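Local structure of PA14 domain-containing protein (Clostridium clariflavum, 6QDI) at residues Leu4-Leu14 with Ile39-Thr50; Lys173-Phe181 with Val286-Pro294. The protein probably serves as the extracellular biomass-sensing part of an RsgI-type anti-sigma factor, its tandem PA14 domains binding calcium and, presumably, plant cell-wall sugars. One frame throughout, in Å; residues are numbered along the deposited sequence. Where two conformers were deposited one is given.

Contact 1 of 2, residues Leu4-Leu14 with Ile39-Thr50; sequences LRGDYFDNIDL and IRNDESYSVRWT. With CA (calcium ion), chain G.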
# COMPACT_ATOMS: atom_id res chain seq x y z
N LEU A 4 -6.89 5.59 17.86
CA LEU A 4 -6.11 6.26 16.81
C LEU A 4 -6.77 5.96 15.48
O LEU A 4 -7.41 4.93 15.28
CB LEU A 4 -4.62 5.81 16.79
CG LEU A 4 -3.83 6.19 18.03
CD1 LEU A 4 -2.42 5.64 17.94
CD2 LEU A 4 -3.85 7.69 18.26
N ARG A 5 -6.57 6.87 14.53
CA ARG A 5 -7.07 6.67 13.15
C ARG A 5 -6.07 5.78 12.41
O ARG A 5 -4.90 6.16 12.25
CB ARG A 5 -7.26 7.98 12.39
CG ARG A 5 -7.80 7.68 10.99
CD ARG A 5 -8.50 8.85 10.39
NE ARG A 5 -9.71 9.20 11.15
CZ ARG A 5 -10.86 8.56 11.08
NH1 ARG A 5 -11.02 7.50 10.34
NH2 ARG A 5 -11.89 8.98 11.85
N GLY A 6 -6.55 4.62 11.96
CA GLY A 6 -5.77 3.69 11.17
C GLY A 6 -6.18 3.84 9.70
O GLY A 6 -7.35 3.66 9.37
N ASP A 7 -5.18 4.13 8.84
CA ASP A 7 -5.34 4.12 7.40
C ASP A 7 -4.66 2.84 6.93
O ASP A 7 -3.46 2.62 7.18
CB ASP A 7 -4.71 5.36 6.80
CG ASP A 7 -5.48 6.61 7.14
OD1 ASP A 7 -6.71 6.60 7.21
OD2 ASP A 7 -4.79 7.64 7.36
N TYR A 8 -5.44 2.02 6.24
CA TYR A 8 -5.03 0.71 5.82
C TYR A 8 -4.79 0.69 4.32
O TYR A 8 -5.67 1.09 3.53
CB TYR A 8 -6.14 -0.34 6.19
CG TYR A 8 -6.23 -0.58 7.69
CD1 TYR A 8 -6.79 0.37 8.54
CD2 TYR A 8 -5.72 -1.73 8.24
CE1 TYR A 8 -6.83 0.19 9.91
CE2 TYR A 8 -5.74 -1.94 9.61
CZ TYR A 8 -6.28 -0.97 10.44
OH TYR A 8 -6.29 -1.24 11.81
N PHE A 9 -3.62 0.18 3.95
CA PHE A 9 -3.11 0.21 2.58
C PHE A 9 -2.92 -1.20 2.07
O PHE A 9 -2.51 -2.11 2.81
CB PHE A 9 -1.77 0.95 2.54
CG PHE A 9 -1.89 2.40 2.96
CD1 PHE A 9 -2.13 3.39 2.03
CD2 PHE A 9 -1.71 2.78 4.28
CE1 PHE A 9 -2.25 4.71 2.42
CE2 PHE A 9 -1.83 4.11 4.66
CZ PHE A 9 -2.08 5.06 3.71
N ASP A 10 -3.17 -1.38 0.78
CA ASP A 10 -3.16 -2.69 0.15
C ASP A 10 -1.77 -3.19 -0.20
O ASP A 10 -1.65 -4.30 -0.67
CB ASP A 10 -4.02 -2.69 -1.14
CG ASP A 10 -5.14 -3.74 -1.17
OD1 ASP A 10 -5.37 -4.45 -0.23
OD2 ASP A 10 -5.95 -3.72 -2.16
N ASN A 11 -0.74 -2.37 -0.03
CA ASN A 11 0.64 -2.74 -0.37
C ASN A 11 1.52 -2.69 0.88
O ASN A 11 1.10 -2.20 1.94
CB ASN A 11 1.18 -1.74 -1.42
CG ASN A 11 0.43 -1.85 -2.71
OD1 ASN A 11 0.08 -2.95 -3.15
ND2 ASN A 11 0.26 -0.72 -3.38
N ILE A 12 2.77 -3.13 0.77
CA ILE A 12 3.70 -3.12 1.92
C ILE A 12 4.23 -1.74 2.28
O ILE A 12 4.85 -1.60 3.33
CB ILE A 12 4.91 -4.05 1.71
CG1 ILE A 12 5.82 -3.61 0.56
CG2 ILE A 12 4.44 -5.50 1.51
CD1 ILE A 12 7.22 -4.15 0.67
N ASP A 13 4.00 -0.74 1.44
CA ASP A 13 4.74 0.53 1.50
C ASP A 13 3.82 1.73 1.65
O ASP A 13 4.14 2.81 1.15
CB ASP A 13 5.59 0.67 0.22
CG ASP A 13 4.77 0.76 -1.06
OD1 ASP A 13 3.54 0.47 -0.99
OD2 ASP A 13 5.37 1.11 -2.09
N LEU A 14 2.68 1.55 2.31
CA LEU A 14 1.81 2.70 2.63
C LEU A 14 1.31 3.37 1.35
O LEU A 14 1.13 4.60 1.30
CB LEU A 14 2.47 3.67 3.61
CG LEU A 14 2.97 3.02 4.90
CD1 LEU A 14 3.96 3.94 5.59
CD2 LEU A 14 1.83 2.63 5.80
N ILE A 39 -9.05 -4.97 2.40
CA ILE A 39 -7.65 -5.21 2.12
C ILE A 39 -7.55 -6.61 1.54
O ILE A 39 -7.97 -7.59 2.19
CB ILE A 39 -6.82 -5.08 3.42
CG1 ILE A 39 -6.84 -3.63 3.93
CG2 ILE A 39 -5.38 -5.54 3.25
CD1 ILE A 39 -6.03 -2.67 3.07
N ARG A 40 -6.97 -6.71 0.35
CA ARG A 40 -6.80 -8.01 -0.33
C ARG A 40 -6.07 -8.97 0.61
O ARG A 40 -5.05 -8.63 1.23
CB ARG A 40 -5.99 -7.82 -1.64
CG ARG A 40 -5.87 -9.10 -2.49
CD ARG A 40 -7.05 -9.22 -3.45
NE ARG A 40 -6.90 -8.04 -4.28
CZ ARG A 40 -6.30 -7.98 -5.45
NH1 ARG A 40 -5.85 -9.07 -6.01
NH2 ARG A 40 -6.13 -6.80 -6.05
N ASN A 41 -6.54 -10.20 0.66
CA ASN A 41 -6.01 -11.23 1.58
C ASN A 41 -4.82 -11.93 0.93
O ASN A 41 -4.88 -13.13 0.66
CB ASN A 41 -7.11 -12.23 1.96
CG ASN A 41 -6.66 -13.13 3.04
OD1 ASN A 41 -5.73 -12.79 3.80
ND2 ASN A 41 -7.34 -14.27 3.19
N ASP A 42 -3.75 -11.17 0.72
CA ASP A 42 -2.58 -11.67 0.03
C ASP A 42 -1.31 -11.62 0.87
O ASP A 42 -0.23 -11.90 0.36
CB ASP A 42 -2.34 -10.95 -1.29
CG ASP A 42 -2.00 -9.47 -1.11
OD1 ASP A 42 -1.98 -9.00 0.03
OD2 ASP A 42 -1.73 -8.78 -2.11
N GLU A 43 -1.41 -11.20 2.14
CA GLU A 43 -0.28 -11.16 3.06
C GLU A 43 0.68 -10.00 2.85
O GLU A 43 1.75 -9.99 3.45
CB GLU A 43 0.47 -12.49 3.17
CG GLU A 43 -0.41 -13.72 3.28
CD GLU A 43 0.34 -15.01 3.30
OE1 GLU A 43 1.58 -15.02 3.53
OE2 GLU A 43 -0.32 -16.07 3.08
N SER A 44 0.28 -9.01 2.03
CA SER A 44 1.11 -7.81 1.82
C SER A 44 0.28 -6.57 2.08
O SER A 44 -0.59 -6.22 1.28
CB SER A 44 1.72 -7.77 0.44
OG SER A 44 0.77 -7.86 -0.58
N TYR A 45 0.49 -5.89 3.21
CA TYR A 45 -0.35 -4.74 3.56
C TYR A 45 0.39 -3.88 4.55
O TYR A 45 1.45 -4.26 5.06
CB TYR A 45 -1.76 -5.19 4.08
CG TYR A 45 -1.71 -6.12 5.26
CD1 TYR A 45 -1.57 -5.62 6.54
CD2 TYR A 45 -1.79 -7.50 5.10
CE1 TYR A 45 -1.51 -6.49 7.66
CE2 TYR A 45 -1.73 -8.36 6.19
CZ TYR A 45 -1.58 -7.84 7.45
OH TYR A 45 -1.49 -8.65 8.56
N SER A 46 -0.14 -2.70 4.80
CA SER A 46 0.53 -1.78 5.70
C SER A 46 -0.52 -0.85 6.30
O SER A 46 -1.65 -0.75 5.79
CB SER A 46 1.67 -1.03 4.99
OG SER A 46 1.19 -0.32 3.83
N VAL A 47 -0.17 -0.21 7.41
CA VAL A 47 -1.08 0.63 8.17
C VAL A 47 -0.33 1.81 8.71
O VAL A 47 0.83 1.70 9.16
CB VAL A 47 -1.71 -0.16 9.35
CG1 VAL A 47 -2.85 0.64 9.95
CG2 VAL A 47 -2.19 -1.54 8.93
N ARG A 48 -1.00 2.98 8.71
CA ARG A 48 -0.52 4.14 9.43
C ARG A 48 -1.58 4.54 10.45
O ARG A 48 -2.74 4.77 10.10
CB ARG A 48 -0.25 5.33 8.55
CG ARG A 48 0.25 6.55 9.30
CD ARG A 48 0.46 7.75 8.41
NE ARG A 48 1.51 7.53 7.44
CZ ARG A 48 1.34 7.47 6.12
NH1 ARG A 48 0.16 7.50 5.56
NH2 ARG A 48 2.43 7.27 5.34
N TRP A 49 -1.16 4.66 11.71
CA TRP A 49 -2.00 5.22 12.77
C TRP A 49 -1.56 6.61 13.13
O TRP A 49 -0.35 6.87 13.31
CB TRP A 49 -1.96 4.35 14.04
CG TRP A 49 -2.68 3.06 13.91
CD1 TRP A 49 -4.01 2.85 14.05
CD2 TRP A 49 -2.12 1.77 13.64
NE1 TRP A 49 -4.32 1.55 13.87
CE2 TRP A 49 -3.17 0.85 13.62
CE3 TRP A 49 -0.80 1.31 13.38
CZ2 TRP A 49 -2.97 -0.48 13.37
CZ3 TRP A 49 -0.62 -0.06 13.15
CH2 TRP A 49 -1.70 -0.91 13.12
N THR A 50 -2.52 7.53 13.24
CA THR A 50 -2.25 8.90 13.61
C THR A 50 -3.26 9.41 14.64
O THR A 50 -4.45 9.04 14.64
CB THR A 50 -2.25 9.85 12.39
OG1 THR A 50 -3.46 9.67 11.66
CG2 THR A 50 -1.05 9.59 11.49
CA CA G . -1.45 -6.68 -0.85
O HOH W 1 -3.39 7.56 9.96
O HOH W 2 -2.48 8.43 6.36
O HOH W 3 -3.49 -6.47 0.35
O HOH W 4 0.12 -5.66 -2.43
O HOH W 5 0.97 6.98 2.76
O HOH W 6 -2.92 -6.13 -2.78

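Contact 2 of 2, residues Lys173-Phe181 with Val286-Pro294; sequences KGIDSVIDF and VVPQSCLYP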
# COMPACT_ATOMS: atom_id res chain seq x y z
N LYS A 173 -8.77 -14.94 -11.99
CA LYS A 173 -9.11 -13.80 -12.81
C LYS A 173 -10.08 -12.94 -12.07
O LYS A 173 -10.74 -13.40 -11.12
CB LYS A 173 -9.67 -14.22 -14.17
CG LYS A 173 -10.92 -15.06 -14.15
CD LYS A 173 -11.27 -15.59 -15.54
CE LYS A 173 -12.62 -16.30 -15.52
NZ LYS A 173 -12.58 -17.55 -14.71
N GLY A 174 -10.22 -11.70 -12.50
CA GLY A 174 -11.09 -10.76 -11.81
C GLY A 174 -10.88 -9.36 -12.32
O GLY A 174 -10.42 -9.17 -13.45
N ILE A 175 -11.24 -8.37 -11.50
CA ILE A 175 -11.05 -6.95 -11.79
C ILE A 175 -10.19 -6.33 -10.70
O ILE A 175 -10.45 -6.52 -9.51
CB ILE A 175 -12.41 -6.23 -11.93
CG1 ILE A 175 -13.13 -6.74 -13.18
CG2 ILE A 175 -12.16 -4.70 -12.01
CD1 ILE A 175 -14.54 -6.26 -13.33
N ASP A 176 -9.14 -5.60 -11.12
CA ASP A 176 -8.32 -4.77 -10.22
C ASP A 176 -8.67 -3.30 -10.44
O ASP A 176 -8.69 -2.83 -11.56
CB ASP A 176 -6.81 -4.99 -10.49
CG ASP A 176 -6.25 -6.19 -9.76
OD1 ASP A 176 -6.66 -6.40 -8.60
OD2 ASP A 176 -5.40 -6.92 -10.34
N SER A 177 -8.99 -2.62 -9.34
CA SER A 177 -9.45 -1.24 -9.41
C SER A 177 -8.47 -0.29 -10.08
O SER A 177 -8.86 0.59 -10.85
CB SER A 177 -9.74 -0.80 -7.98
OG SER A 177 -10.81 -1.58 -7.47
N VAL A 178 -7.21 -0.43 -9.67
CA VAL A 178 -6.08 0.30 -10.20
C VAL A 178 -4.87 -0.61 -10.30
O VAL A 178 -4.87 -1.67 -9.69
CB VAL A 178 -5.72 1.55 -9.35
CG1 VAL A 178 -6.80 2.59 -9.38
CG2 VAL A 178 -5.35 1.18 -7.93
N ILE A 179 -3.87 -0.19 -11.05
CA ILE A 179 -2.62 -0.91 -11.09
C ILE A 179 -1.61 -0.12 -10.24
O ILE A 179 -0.93 0.76 -10.71
CB ILE A 179 -2.12 -1.14 -12.50
CG1 ILE A 179 -3.21 -1.61 -13.46
CG2 ILE A 179 -0.90 -2.09 -12.47
CD1 ILE A 179 -3.99 -2.79 -12.99
N ASP A 180 -1.57 -0.48 -8.96
CA ASP A 180 -0.73 0.22 -7.99
C ASP A 180 -0.33 -0.80 -6.94
O ASP A 180 -0.94 -0.85 -5.87
CB ASP A 180 -1.51 1.38 -7.38
CG ASP A 180 -0.68 2.24 -6.48
OD1 ASP A 180 0.55 2.18 -6.57
OD2 ASP A 180 -1.26 3.02 -5.70
N PHE A 181 0.66 -1.62 -7.26
CA PHE A 181 0.98 -2.80 -6.46
C PHE A 181 2.42 -2.79 -5.97
O PHE A 181 3.36 -2.49 -6.71
CB PHE A 181 0.82 -4.07 -7.30
CG PHE A 181 -0.62 -4.43 -7.57
CD1 PHE A 181 -1.38 -5.03 -6.61
CD2 PHE A 181 -1.20 -4.13 -8.79
CE1 PHE A 181 -2.67 -5.40 -6.86
CE2 PHE A 181 -2.53 -4.43 -9.01
CZ PHE A 181 -3.27 -5.08 -8.05
N VAL A 286 -1.20 7.62 -10.38
CA VAL A 286 -1.77 6.33 -10.76
C VAL A 286 -2.99 6.58 -11.62
O VAL A 286 -3.86 7.41 -11.28
CB VAL A 286 -2.12 5.58 -9.45
CG1 VAL A 286 -3.00 4.38 -9.69
CG2 VAL A 286 -0.85 5.20 -8.69
N VAL A 287 -3.08 5.84 -12.72
CA VAL A 287 -4.27 5.96 -13.56
C VAL A 287 -5.47 5.48 -12.74
O VAL A 287 -5.44 4.38 -12.20
CB VAL A 287 -4.12 5.13 -14.85
CG1 VAL A 287 -5.37 5.30 -15.72
CG2 VAL A 287 -2.91 5.56 -15.64
N PRO A 288 -6.52 6.29 -12.59
CA PRO A 288 -7.53 5.97 -11.60
C PRO A 288 -8.59 5.00 -12.10
O PRO A 288 -8.85 4.90 -13.31
CB PRO A 288 -8.17 7.34 -11.32
CG PRO A 288 -8.09 8.01 -12.68
CD PRO A 288 -6.74 7.60 -13.23
N GLN A 289 -9.24 4.35 -11.15
CA GLN A 289 -10.33 3.44 -11.43
C GLN A 289 -11.38 4.07 -12.34
O GLN A 289 -11.93 3.40 -13.21
CB GLN A 289 -10.94 3.00 -10.11
CG GLN A 289 -12.08 2.00 -10.25
CD GLN A 289 -12.60 1.56 -8.91
OE1 GLN A 289 -12.67 2.38 -8.00
NE2 GLN A 289 -12.98 0.31 -8.77
N SER A 290 -11.67 5.35 -12.11
CA SER A 290 -12.70 6.02 -12.87
C SER A 290 -12.47 6.02 -14.36
O SER A 290 -13.42 6.23 -15.11
CB SER A 290 -12.80 7.47 -12.37
OG SER A 290 -11.58 8.13 -12.61
N CYS A 291 -11.22 5.84 -14.80
CA CYS A 291 -10.88 5.80 -16.21
C CYS A 291 -10.51 4.43 -16.76
O CYS A 291 -10.13 4.33 -17.92
CB CYS A 291 -9.77 6.80 -16.48
SG CYS A 291 -10.26 8.53 -16.22
N LEU A 292 -10.65 3.36 -15.94
CA LEU A 292 -10.28 2.03 -16.33
C LEU A 292 -11.53 1.17 -16.49
O LEU A 292 -12.40 1.15 -15.61
CB LEU A 292 -9.38 1.41 -15.25
CG LEU A 292 -8.03 2.11 -15.06
CD1 LEU A 292 -7.30 1.51 -13.85
CD2 LEU A 292 -7.18 2.07 -16.31
N TYR A 293 -11.58 0.43 -17.61
CA TYR A 293 -12.69 -0.48 -17.87
C TYR A 293 -12.18 -1.82 -18.30
O TYR A 293 -11.18 -1.92 -19.03
CB TYR A 293 -13.58 0.08 -18.99
CG TYR A 293 -14.25 1.38 -18.67
CD1 TYR A 293 -13.55 2.59 -18.73
CD2 TYR A 293 -15.58 1.44 -18.30
CE1 TYR A 293 -14.17 3.80 -18.45
CE2 TYR A 293 -16.19 2.65 -18.03
CZ TYR A 293 -15.50 3.83 -18.13
OH TYR A 293 -16.15 5.01 -17.90
N PRO A 294 -12.89 -2.90 -17.93
CA PRO A 294 -12.42 -4.23 -18.31
C PRO A 294 -12.77 -4.62 -19.74
O PRO A 294 -12.20 -5.56 -20.26
CB PRO A 294 -13.10 -5.16 -17.30
CG PRO A 294 -14.27 -4.41 -16.87
CD PRO A 294 -13.93 -2.96 -16.89
O HOH W 7 -3.57 2.27 -12.55

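Contact 1 of 2, residues Leu4-Leu14 with Ile39-Thr50
The calcium ion joins Asp10 to Asp42 and Ser44 where strand 4-9 ends and the partner strand begins at Ser44. From the first segment the calcium takes the backbone carbonyl, Asp10 O, at 2.4 Å; from the second both carboxylate oxygens of Asp42 and both Ser44 O and Ser44 OG, and three waters complete eight ligands. Ser44 OG sits between its backbone N and carbonyl carbon (chi1 56°), which lets one serine chelate the metal. An Asx turn, Ser44 N to Asp42 OD1, steadies the bidentate carboxylate.

The Asp10 carboxylate works in the second shell. Asp10 OD1 accepts a hydrogen bond from Arg40 N at 2.8 Å through the syn lone pair, and another from a metal-bound water that also donates to Arg40 O. Beyond the site, Ser46 OG donates to Asn11 O (2.7 Å) and accepts from Leu14 N (2.8 Å), pinning the turn after Phe9 to the partner strand.

The strands themselves are antiparallel, Arg5, Asp7 and Phe9 forming hydrogen-bonded pairs with Thr50, Arg48 and Ser46. On the face of Tyr8, Val47 and Trp49, Val47 CG1 lies over the centre of the Tyr8 ring, 3.8 Å from its centroid, a CH-pi contact; Asp23 OD2 accepts hydrogen bonds from both the Tyr8 hydroxyl and the Trp49 indole N-H. On the other face a water bridges Asp7 OD2 and Arg48 NH1, while Thr20 bonds to Asp7 OD1 and Glu109 holds Arg48 NE in a salt bridge.

With two carbonyls, a hydroxyl and one carboxylate as its protein ligands, the ion probably keeps some net positive charge, which the nearby Asp10 carboxylate would partly offset. Calcium thus ties the loop ends of this PA14 beta-sheet together.

Contact 2 of 2, residues Lys173-Phe181 with Val286-Pro294
The flat amide of Gln289 lies beside Ser177, with Gln289 NE2 3.2 Å from Ser177 OG; both side chains were modelled in two conformers, so this holds for one pair only. The angle is too poor for a hydrogen bond to that hydroxyl; NE2 instead donates to Ile155 O. With CG anti to the backbone N (chi1 -178°) and the chain extended beyond it, Gln289 runs past the serine, bringing its CB to 3.3 Å from Ser177 O. The Phe181 ring meets Asp176 OD1 at its edge and in its plane, within the first segment, and stacks with Trp183.

Val178 packs against the 286-289 part of the other segment. Val178 CG1 lies 3.5 Å from Gln289 N and also touches Val287 O, while its CB faces Val286 CG1 at 3.9 Å. The other methyl of that valine, Val286 CG2, comes against the Asp180 carboxylate, 3.7 Å from CG, and the two side chains cross at about a right angle; Arg274 forms a salt bridge with Asp180 OD1. Leu292 CD1 reaches Ser177 O at 3.5 Å, and at the periphery Ile175 CD1 meets Pro294 CG.

One water makes the polar link, accepting from Ile179 N and donating to Val287 O at 2.8 Å. Both residues also bond through their backbones to Leu275.

The contact joins the connection between strands 170-176 and 180-184 to the 286-294 segment, with its short 3-10 segment, near the C-terminus. No direct hydrogen bond crosses it: methyl packing and a bridging water hold it, and Ser177 O is buried among carbons without a conventional partner.

How the contacts relate
Contact 1 belongs to the first PA14 domain and contact 2 to the second, and their centres lie 19 Å apart, yet the two meet directly at the domain interface. Arg40 NH2 of contact 1 forms a salt bridge of 2.6 Å with Asp176 OD1 of contact 2, and Asn11 ND2 probably donates a hydrogen bond to Asp180 O at 2.8 Å. Both bridging residues of contact 1 flank its calcium: Asn11 OD1 accepts from a metal-bound water, and Arg40 lies beside the calcium loop. The side chain of Asp180 lies about 10 Å from the calcium of contact 1. Ordering of the calcium loop may therefore influence how the tandem domains are set against each other.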